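Local coordinates for zinc finger (CCCH type) motif-containing protein (Toxoplasma gondii, PDB 7NH2) that probably reads N6-methyladenosine in mRNA, its YTH domain taking the methylamino group of a bound purine into an aromatic cage, at residues Val35-Lys40 with Gly85-Val90; Lys20-Ser25 with Ser61-Gly66; Thr13-Ile18 with Phe50-His55. All coordinates share one frame; numbering follows the deposited sequence.

From the N terminus the chain meets Thr13-Ile18 and Lys20-Ser25 on one strand, then Val35-Lys40, and finds their partners in the same order, so all three contacts cross and none nests. Contact 3 closes first, when the chain leaves helix 40-52 and starts strand 53-62 beside strand 12-21. Contact 2 pairs the far ends of these two strands, on the other side of the domain's centre. Contact 1 closes last, bringing the loop between strands 67-74 and 98-109 over strand 35-36. Contacts 1 and 2 both touch the bound purine, and the Trp36 ring packs on Lys20 and Ser21. All three belong to the YTH domain.

Contact 1: Val35-Lys40 with Gly85-Val90; sequences VWATSK and GIWGPV. With OYK (~{N},9-dimethylpurin-6-amine), chain C.
Trp36 and Trp87 belong to the aromatic cage of the YTH domain, the pocket that takes the N6-methyl group of a modified adenine, here N,9-dimethylpurin-6-amine. Methyl carbon C09 of the ligand lies over the centre of the Trp87 ring, 3.5 Å above its plane, while the amine N08 sits over one face of Trp36, nearest CZ2 and off toward the rim. The two six-membered rings meet obliquely, planes 72° apart, with Trp36 CE3 3.9 Å from Trp87 CH2. Trp36 reaches the methyl because its CG stands anti to the backbone N (chi1 -165°), bringing the far end of the indole back toward Trp87. The backbone adds a polar contact: N08 gives a weak, bent hydrogen bond to Ala37 O at 2.8 Å. Trp87 is held from several directions. Ala37 CB touches its NE1 at 3.6 Å, Val35 O lies in plane at its edge, 3.7 Å from CH2, and Ile86 CG2 packs on the face turned from the methyl. Val35 CG1 adds apolar contact at 4.1 Å from Trp87 CZ2. The indole NE1 of Trp87 is hydrogen-bonded to Asn97, which fixes its rotation. Around the cage, Phe60 meets the Trp36 ring edge-to-face, Thr29 of helix 24-33 touches Trp87, and strand 35-36 pairs through Trp36 with Phe98 on strand 98-109.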
loop_
_atom_site.group_PDB
_atom_site.type_symbol
_atom_site.label_atom_id
_atom_site.label_comp_id
_atom_site.label_asym_id
_atom_site.label_seq_id
_atom_site.Cartn_x
_atom_site.Cartn_y
_atom_site.Cartn_z
ATOM N N VAL A 35 0.982 10.579 -2.845
ATOM C CA VAL A 35 1.426 10.759 -1.474
ATOM C C VAL A 35 0.766 9.709 -0.595
ATOM O O VAL A 35 -0.356 9.269 -0.857
ATOM C CB VAL A 35 1.090 12.195 -1.000
ATOM C CG1 VAL A 35 -0.415 12.439 -1.007
ATOM C CG2 VAL A 35 1.714 12.456 0.375
ATOM N N TRP A 36 1.473 9.311 0.464
ATOM C CA TRP A 36 0.903 8.446 1.488
ATOM C C TRP A 36 1.509 8.814 2.836
ATOM O O TRP A 36 2.516 9.525 2.914
ATOM C CB TRP A 36 1.116 6.949 1.167
ATOM C CG TRP A 36 0.240 6.051 2.016
ATOM C CD1 TRP A 36 0.647 5.159 2.960
ATOM C CD2 TRP A 36 -1.191 6.009 2.010
ATOM N NE1 TRP A 36 -0.449 4.550 3.543
ATOM C CE2 TRP A 36 -1.587 5.052 2.969
ATOM C CE3 TRP A 36 -2.174 6.671 1.265
ATOM C CZ2 TRP A 36 -2.925 4.756 3.215
ATOM C CZ3 TRP A 36 -3.505 6.380 1.513
ATOM C CH2 TRP A 36 -3.862 5.429 2.477
ATOM N N ALA A 37 0.867 8.346 3.903
ATOM C CA ALA A 37 1.460 8.341 5.234
ATOM C C ALA A 37 0.891 7.148 5.981
ATOM O O ALA A 37 -0.190 6.659 5.656
ATOM C CB ALA A 37 1.192 9.640 6.009
ATOM N N THR A 38 1.637 6.666 6.975
ATOM C CA THR A 38 1.214 5.507 7.750
ATOM C C THR A 38 1.518 5.769 9.223
ATOM O O THR A 38 2.022 6.837 9.591
ATOM C CB THR A 38 1.844 4.224 7.178
ATOM O OG1 THR A 38 1.314 3.082 7.854
ATOM C CG2 THR A 38 3.368 4.247 7.300
ATOM N N SER A 39 1.179 4.801 10.076
ATOM C CA SER A 39 1.457 4.913 11.502
ATOM C C SER A 39 2.952 5.102 11.733
ATOM O O SER A 39 3.785 4.792 10.879
ATOM C CB SER A 39 1.014 3.645 12.226
ATOM O OG SER A 39 1.910 2.591 11.896
ATOM N N LYS A 40 3.291 5.605 12.922
ATOM C CA LYS A 40 4.693 5.883 13.210
ATOM C C LYS A 40 5.537 4.611 13.167
ATOM O O LYS A 40 6.660 4.621 12.647
ATOM C CB LYS A 40 4.820 6.623 14.543
ATOM C CG LYS A 40 4.597 8.127 14.391
ATOM C CD LYS A 40 4.086 8.768 15.673
ATOM C CE LYS A 40 3.416 10.110 15.389
ATOM N NZ LYS A 40 3.797 11.159 16.380
ATOM N N GLY A 85 -0.177 18.145 6.587
ATOM C CA GLY A 85 -1.550 18.103 7.053
ATOM C C GLY A 85 -2.596 17.761 6.016
ATOM O O GLY A 85 -3.782 17.976 6.258
ATOM N N ILE A 86 -2.194 17.196 4.870
ATOM C CA ILE A 86 -3.122 16.957 3.767
ATOM C C ILE A 86 -4.263 16.022 4.160
ATOM O O ILE A 86 -5.363 16.117 3.606
ATOM C CB ILE A 86 -2.358 16.449 2.522
ATOM C CG1 ILE A 86 -3.284 16.430 1.302
ATOM C CG2 ILE A 86 -1.730 15.060 2.771
ATOM C CD1 ILE A 86 -2.569 16.131 -0.000
ATOM N N TRP A 87 -4.031 15.121 5.119
ATOM C CA TRP A 87 -5.049 14.166 5.546
ATOM C C TRP A 87 -6.000 14.741 6.581
ATOM O O TRP A 87 -6.958 14.059 6.961
ATOM C CB TRP A 87 -4.392 12.927 6.156
ATOM C CG TRP A 87 -3.260 12.423 5.349
ATOM C CD1 TRP A 87 -1.939 12.538 5.648
ATOM C CD2 TRP A 87 -3.334 11.754 4.092
ATOM N NE1 TRP A 87 -1.179 11.986 4.659
ATOM C CE2 TRP A 87 -2.011 11.489 3.688
ATOM C CE3 TRP A 87 -4.387 11.344 3.271
ATOM C CZ2 TRP A 87 -1.713 10.840 2.500
ATOM C CZ3 TRP A 87 -4.083 10.697 2.090
ATOM C CH2 TRP A 87 -2.761 10.453 1.718
ATOM N N GLY A 88 -5.759 15.962 7.046
ATOM C CA GLY A 88 -6.538 16.507 8.128
ATOM C C GLY A 88 -5.931 16.149 9.466
ATOM O O GLY A 88 -4.770 15.734 9.559
ATOM N N PRO A 89 -6.717 16.306 10.536
ATOM C CA PRO A 89 -6.179 16.105 11.893
ATOM C C PRO A 89 -5.559 14.746 12.147
ATOM O O PRO A 89 -4.696 14.633 13.024
ATOM C CB PRO A 89 -7.402 16.333 12.792
ATOM C CG PRO A 89 -8.297 17.206 11.988
ATOM C CD PRO A 89 -8.093 16.828 10.550
ATOM N N VAL A 90 -5.967 13.703 11.418
ATOM C CA VAL A 90 -5.321 12.407 11.582
ATOM C C VAL A 90 -3.815 12.465 11.337
ATOM O O VAL A 90 -3.080 11.611 11.838
ATOM C CB VAL A 90 -6.028 11.339 10.720
ATOM C CG1 VAL A 90 -5.655 11.504 9.262
ATOM C CG2 VAL A 90 -5.679 9.936 11.216
HETATM N N12 OYK C . -5.040 6.404 9.430
HETATM C C01 OYK C . -3.880 3.956 11.019
HETATM C C03 OYK C . -2.440 4.046 9.003
HETATM C C05 OYK C . -4.003 5.575 9.121
HETATM C C06 OYK C . -3.307 5.764 7.953
HETATM C C07 OYK C . -3.704 6.833 7.118
HETATM C C09 OYK C . -3.226 8.243 5.060
HETATM C C11 OYK C . -5.386 7.391 8.625
HETATM N N02 OYK C . -3.441 4.502 9.747
HETATM N N04 OYK C . -2.335 4.800 7.907
HETATM N N08 OYK C . -2.986 7.077 5.891
HETATM N N10 OYK C . -4.724 7.603 7.488
#

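Contact 2: Lys20-Ser25 with Ser61-Gly66. With OYK (~{N},9-dimethylpurin-6-amine), chain C.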
loop_
_atom_site.group_PDB
_atom_site.type_symbol
_atom_site.label_atom_id
_atom_site.label_comp_id
_atom_site.label_asym_id
_atom_site.label_seq_id
_atom_site.Cartn_x
_atom_site.Cartn_y
_atom_site.Cartn_z
ATOM N N LYS A 20 -3.448 -0.664 4.376
ATOM C CA LYS A 20 -4.881 -0.558 4.570
ATOM C C LYS A 20 -5.274 0.910 4.637
ATOM O O LYS A 20 -4.561 1.739 5.211
ATOM C CB LYS A 20 -5.325 -1.263 5.852
ATOM C CG LYS A 20 -5.065 -2.768 5.869
ATOM C CD LYS A 20 -5.740 -3.516 4.716
ATOM C CE LYS A 20 -7.256 -3.578 4.894
ATOM N NZ LYS A 20 -7.900 -4.573 3.977
ATOM N N SER A 21 -6.426 1.224 4.069
ATOM C CA SER A 21 -6.972 2.568 4.100
ATOM C C SER A 21 -8.334 2.511 4.772
ATOM O O SER A 21 -9.169 1.679 4.405
ATOM C CB SER A 21 -7.130 3.064 2.679
ATOM O OG SER A 21 -7.726 4.347 2.680
ATOM N N ASN A 22 -8.553 3.374 5.763
ATOM C CA ASN A 22 -9.810 3.343 6.502
ATOM C C ASN A 22 -10.906 4.178 5.859
ATOM O O ASN A 22 -12.082 3.969 6.167
ATOM C CB ASN A 22 -9.620 3.879 7.920
ATOM C CG ASN A 22 -8.485 3.219 8.661
ATOM O OD1 ASN A 22 -8.572 2.056 9.053
ATOM N ND2 ASN A 22 -7.410 3.969 8.876
ATOM N N ARG A 23 -10.557 5.140 5.014
ATOM C CA ARG A 23 -11.549 5.951 4.319
ATOM C C ARG A 23 -11.143 6.045 2.858
ATOM O O ARG A 23 -9.956 6.192 2.549
ATOM C CB ARG A 23 -11.718 7.370 4.951
ATOM C CG ARG A 23 -10.446 7.995 5.472
ATOM C CD ARG A 23 -10.633 9.275 6.332
ATOM N NE ARG A 23 -11.801 10.080 5.988
ATOM C CZ ARG A 23 -12.278 11.092 6.718
ATOM N NH1 ARG A 23 -11.701 11.460 7.856
ATOM N NH2 ARG A 23 -13.336 11.749 6.290
ATOM N N MET A 24 -12.118 5.936 1.958
ATOM C CA MET A 24 -11.791 5.979 0.535
ATOM C C MET A 24 -11.143 7.300 0.136
ATOM O O MET A 24 -10.338 7.328 -0.808
ATOM C CB MET A 24 -13.035 5.730 -0.317
ATOM C CG MET A 24 -13.516 4.279 -0.334
ATOM S SD MET A 24 -12.250 3.076 -0.812
ATOM C CE MET A 24 -11.722 3.709 -2.403
ATOM N N SER A 25 -11.475 8.403 0.819
ATOM C CA SER A 25 -10.848 9.675 0.468
ATOM C C SER A 25 -9.329 9.625 0.623
ATOM O O SER A 25 -8.629 10.378 -0.059
ATOM C CB SER A 25 -11.463 10.819 1.280
ATOM O OG SER A 25 -11.155 10.650 2.636
ATOM N N SER A 61 -5.312 -1.595 -0.016
ATOM C CA SER A 61 -6.564 -2.306 0.215
ATOM C C SER A 61 -7.411 -1.514 1.201
ATOM O O SER A 61 -7.067 -1.401 2.382
ATOM C CB SER A 61 -6.299 -3.714 0.733
ATOM O OG SER A 61 -7.522 -4.318 1.174
ATOM N N ALA A 62 -8.532 -0.985 0.725
ATOM C CA ALA A 62 -9.459 -0.279 1.599
ATOM C C ALA A 62 -10.081 -1.234 2.623
ATOM O O ALA A 62 -10.488 -2.350 2.284
ATOM C CB ALA A 62 -10.563 0.357 0.753
ATOM N N ASN A 63 -10.150 -0.758 3.881
ATOM C CA ASN A 63 -10.797 -1.459 4.998
ATOM C C ASN A 63 -12.165 -1.998 4.619
ATOM O O ASN A 63 -12.544 -3.111 5.005
ATOM C CB ASN A 63 -11.037 -0.460 6.141
ATOM C CG ASN A 63 -9.796 -0.166 6.946
ATOM O OD1 ASN A 63 -8.680 -0.453 6.520
ATOM N ND2 ASN A 63 -9.986 0.419 8.125
ATOM N N GLU A 64 -12.942 -1.197 3.916
ATOM C CA GLU A 64 -14.324 -1.545 3.650
ATOM C C GLU A 64 -14.485 -2.440 2.434
ATOM O O GLU A 64 -15.610 -2.847 2.127
ATOM C CB GLU A 64 -15.127 -0.256 3.510
ATOM C CG GLU A 64 -15.178 0.503 4.832
ATOM C CD GLU A 64 -15.205 2.007 4.663
ATOM O OE1 GLU A 64 -14.355 2.542 3.915
ATOM O OE2 GLU A 64 -16.073 2.649 5.292
ATOM N N SER A 65 -13.398 -2.780 1.759
ATOM C CA SER A 65 -13.463 -3.502 0.506
ATOM C C SER A 65 -13.090 -4.953 0.756
ATOM O O SER A 65 -12.601 -5.330 1.826
ATOM C CB SER A 65 -12.527 -2.867 -0.531
ATOM O OG SER A 65 -11.182 -3.235 -0.290
ATOM N N GLY A 66 -13.351 -5.773 -0.234
ATOM C CA GLY A 66 -12.910 -7.135 -0.121
ATOM C C GLY A 66 -11.711 -7.373 -1.008
ATOM O O GLY A 66 -11.599 -8.449 -1.583
HETATM N N12 OYK C . -5.040 6.404 9.430
HETATM C C01 OYK C . -3.880 3.956 11.019
HETATM C C03 OYK C . -2.440 4.046 9.003
HETATM C C05 OYK C . -4.003 5.575 9.121
HETATM C C06 OYK C . -3.307 5.764 7.953
HETATM C C07 OYK C . -3.704 6.833 7.118
HETATM C C09 OYK C . -3.226 8.243 5.060
HETATM C C11 OYK C . -5.386 7.391 8.625
HETATM N N02 OYK C . -3.441 4.502 9.747
HETATM N N04 OYK C . -2.335 4.800 7.907
HETATM N N08 OYK C . -2.986 7.077 5.891
HETATM N N10 OYK C . -4.724 7.603 7.488
HETATM O O HOH W 1 -11.942 1.464 3.607
#
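Lys20-Ser21 and Ser61-Ala62 run parallel as neighbouring strand ends, joined by Ser21 N to Ser61 O at 3.2 Å and by a nearly straight bond of 2.7 Å from Asn63 N to Ser21 O. Lys20 folds back along its partner: bends at chi2 (-58°) and chi3 (-71°) carry its CE over Ser61 O and set NZ 2.8 Å from Ser61 OG. That hydroxyl accepts from the lysine and is also bonded to Gly67 O, so it links the strand end to the next strand. On the face of Ser21 and Ala62, Met24 bends its thioether down until SD is 3.6 Å from Ala62 CB, with Ile27 of helix 24-33 also against Ala62. The two strands are parallel neighbours in the mixed sheet of the YTH domain, and the connection between them runs through helix 24-33, the short strand 35-36 and helix 40-52. Where strand 53-62 ends, a type I turn from Ala62 to Ser65 is held at Ala62 O, which accepts from both the backbone N and the OG of Ser65. A water beside the turn donates to Ser21 O and to Glu64 OE1 at 2.7 Å and accepts from Glu64 N. The amides of Asn22 and Asn63 meet almost at right angles, planes 83° apart; their 2.4 Å separation, Asn63 ND2 to Asn22 OD1, is too short to be trusted in detail. Asn22 turns its ND2 the other way, 3.4 Å from N12 of the bound purine.

Contact 3: Thr13-Ile18 with Phe50-His55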
loop_
_atom_site.group_PDB
_atom_site.type_symbol
_atom_site.label_atom_id
_atom_site.label_comp_id
_atom_site.label_asym_id
_atom_site.label_seq_id
_atom_site.Cartn_x
_atom_site.Cartn_y
_atom_site.Cartn_z
ATOM N N THR A 13 16.006 -6.752 -3.681
ATOM C CA THR A 13 15.606 -6.024 -4.873
ATOM C C THR A 13 14.187 -5.484 -4.771
ATOM O O THR A 13 13.950 -4.314 -5.075
ATOM C CB THR A 13 15.757 -6.915 -6.105
ATOM O OG1 THR A 13 17.128 -7.299 -6.220
ATOM C CG2 THR A 13 15.368 -6.171 -7.370
ATOM N N LYS A 14 13.229 -6.317 -4.364
ATOM C CA LYS A 14 11.839 -5.879 -4.247
ATOM C C LYS A 14 11.212 -6.415 -2.966
ATOM O O LYS A 14 11.328 -7.608 -2.663
ATOM C CB LYS A 14 10.993 -6.334 -5.443
ATOM C CG LYS A 14 11.364 -5.691 -6.768
ATOM C CD LYS A 14 10.380 -6.083 -7.854
ATOM C CE LYS A 14 10.766 -5.409 -9.157
ATOM N NZ LYS A 14 9.796 -5.668 -10.254
ATOM N N ARG A 15 10.518 -5.541 -2.241
ATOM C CA ARG A 15 9.741 -5.931 -1.069
ATOM C C ARG A 15 8.336 -5.357 -1.206
ATOM O O ARG A 15 8.128 -4.345 -1.875
ATOM C CB ARG A 15 10.407 -5.480 0.231
ATOM C CG ARG A 15 11.650 -6.298 0.545
ATOM C CD ARG A 15 12.410 -5.741 1.728
ATOM N NE ARG A 15 11.704 -5.859 2.995
ATOM C CZ ARG A 15 12.161 -5.357 4.135
ATOM N NH1 ARG A 15 13.319 -4.700 4.152
ATOM N NH2 ARG A 15 11.458 -5.492 5.249
ATOM N N PHE A 16 7.371 -6.013 -0.559
ATOM C CA PHE A 16 5.954 -5.794 -0.829
ATOM C C PHE A 16 5.193 -5.699 0.482
ATOM O O PHE A 16 5.251 -6.631 1.289
ATOM C CB PHE A 16 5.385 -6.969 -1.644
ATOM C CG PHE A 16 6.102 -7.230 -2.935
ATOM C CD1 PHE A 16 7.251 -8.006 -2.956
ATOM C CD2 PHE A 16 5.606 -6.731 -4.134
ATOM C CE1 PHE A 16 7.915 -8.267 -4.157
ATOM C CE2 PHE A 16 6.262 -6.978 -5.341
ATOM C CZ PHE A 16 7.416 -7.750 -5.348
ATOM N N PHE A 17 4.440 -4.614 0.670
ATOM C CA PHE A 17 3.711 -4.375 1.914
ATOM C C PHE A 17 2.250 -4.083 1.615
ATOM O O PHE A 17 1.947 -3.322 0.695
ATOM C CB PHE A 17 4.307 -3.186 2.682
ATOM C CG PHE A 17 5.729 -3.406 3.108
ATOM C CD1 PHE A 17 6.779 -3.143 2.237
ATOM C CD2 PHE A 17 6.010 -3.882 4.379
ATOM C CE1 PHE A 17 8.096 -3.356 2.627
ATOM C CE2 PHE A 17 7.326 -4.076 4.779
ATOM C CZ PHE A 17 8.365 -3.828 3.899
ATOM N N ILE A 18 1.356 -4.706 2.390
ATOM C CA ILE A 18 -0.058 -4.360 2.360
ATOM C C ILE A 18 -0.253 -3.032 3.069
ATOM O O ILE A 18 0.268 -2.818 4.170
ATOM C CB ILE A 18 -0.893 -5.448 3.051
ATOM C CG1 ILE A 18 -0.634 -6.819 2.423
ATOM C CG2 ILE A 18 -2.384 -5.081 3.011
ATOM C CD1 ILE A 18 -0.888 -6.867 0.941
ATOM N N PHE A 50 12.933 1.114 2.530
ATOM C CA PHE A 50 13.233 1.989 1.402
ATOM C C PHE A 50 14.736 2.146 1.175
ATOM O O PHE A 50 15.197 2.204 0.028
ATOM C CB PHE A 50 12.579 3.355 1.624
ATOM C CG PHE A 50 12.834 4.324 0.509
ATOM C CD1 PHE A 50 12.048 4.307 -0.630
ATOM C CD2 PHE A 50 13.881 5.234 0.582
ATOM C CE1 PHE A 50 12.280 5.188 -1.673
ATOM C CE2 PHE A 50 14.128 6.115 -0.463
ATOM C CZ PHE A 50 13.326 6.097 -1.590
ATOM N N THR A 51 15.512 2.258 2.252
ATOM C CA THR A 51 16.938 2.515 2.108
ATOM C C THR A 51 17.754 1.252 1.858
ATOM O O THR A 51 18.938 1.358 1.515
ATOM C CB THR A 51 17.459 3.273 3.333
ATOM O OG1 THR A 51 17.278 2.480 4.507
ATOM C CG2 THR A 51 16.688 4.571 3.506
ATOM N N SER A 52 17.157 0.070 1.990
ATOM C CA SER A 52 17.868 -1.191 1.803
ATOM C C SER A 52 17.337 -2.016 0.637
ATOM O O SER A 52 17.810 -3.139 0.421
ATOM C CB SER A 52 17.783 -2.027 3.090
ATOM O OG SER A 52 16.432 -2.342 3.418
ATOM N N THR A 53 16.379 -1.501 -0.121
ATOM C CA THR A 53 15.676 -2.283 -1.129
ATOM C C THR A 53 15.560 -1.452 -2.398
ATOM O O THR A 53 15.277 -0.249 -2.334
ATOM C CB THR A 53 14.260 -2.648 -0.634
ATOM O OG1 THR A 53 14.317 -3.132 0.713
ATOM C CG2 THR A 53 13.631 -3.728 -1.493
ATOM N N ASP A 54 15.783 -2.085 -3.557
ATOM C CA ASP A 54 15.697 -1.339 -4.811
ATOM C C ASP A 54 14.293 -0.787 -5.035
ATOM O O ASP A 54 14.135 0.335 -5.534
ATOM C CB ASP A 54 16.090 -2.225 -5.994
ATOM C CG ASP A 54 17.575 -2.494 -6.080
ATOM O OD1 ASP A 54 18.360 -1.843 -5.356
ATOM O OD2 ASP A 54 17.938 -3.374 -6.895
ATOM N N HIS A 55 13.259 -1.557 -4.659
ATOM C CA HIS A 55 11.864 -1.163 -4.864
ATOM C C HIS A 55 11.022 -1.604 -3.682
ATOM O O HIS A 55 10.967 -2.792 -3.359
ATOM C CB HIS A 55 11.273 -1.776 -6.145
ATOM C CG HIS A 55 12.100 -1.521 -7.366
ATOM N ND1 HIS A 55 12.048 -0.330 -8.055
ATOM C CD2 HIS A 55 13.024 -2.286 -7.996
ATOM C CE1 HIS A 55 12.897 -0.373 -9.066
ATOM N NE2 HIS A 55 13.500 -1.549 -9.052
HETATM O O HOH W 2 15.677 -5.235 2.039
#
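Lys14 and His55 pair side by side at the start of two parallel strands, with Arg15 N donating to His55 O at 3.0 Å and His55 N making a weaker, bent bond back to Thr13 O. Both side chains leave on the same face of the sheet. Lys14 is stretched out beyond CG, so its methylenes run past the imidazole: CG lies 4.0 Å from His55 CB, and CE is equally close to CD2. Its NZ continues to a tetraethylene glycol molecule, probably from the crystallisation liquor. The imidazole is fixed in rotation by a hydrogen bond between ND1 and Arg73. Arg15 goes to the other face and crosses Thr53 at about a right angle. Thr53 holds its methyl anti to the backbone N, with OG1 on the opposite side from the carbonyl carbon (chi1 -46°); CG2 therefore packs 3.8 Å from Arg15 CG, while OG1 comes within 3.4 Å of Arg15 CD. That hydroxyl bonds to Ala49 O and accepts from a water at 2.8 Å, and the same water accepts from Arg15 NH1, joining the two side chains. A single bend at chi3 (67°) swings the guanidinium so that NE makes a salt bridge with Glu134, while Ser52 OG, itself hydrogen-bonded to Asn48 O, lies near the guanidinium plane at its edge, 4.0 Å from Arg15 NH1. Asp54 CB closes on Thr13 O at 3.1 Å where the chain turns a corner. Farther along strand 12-21, Phe17 packs under helix 40-52 against Leu46 and Ala49, Phe16 meets Ser141 and Cys144 of helix 137-148, and strand 134-135 pairs antiparallel with strand 12-21, on the side away from strand 53-62.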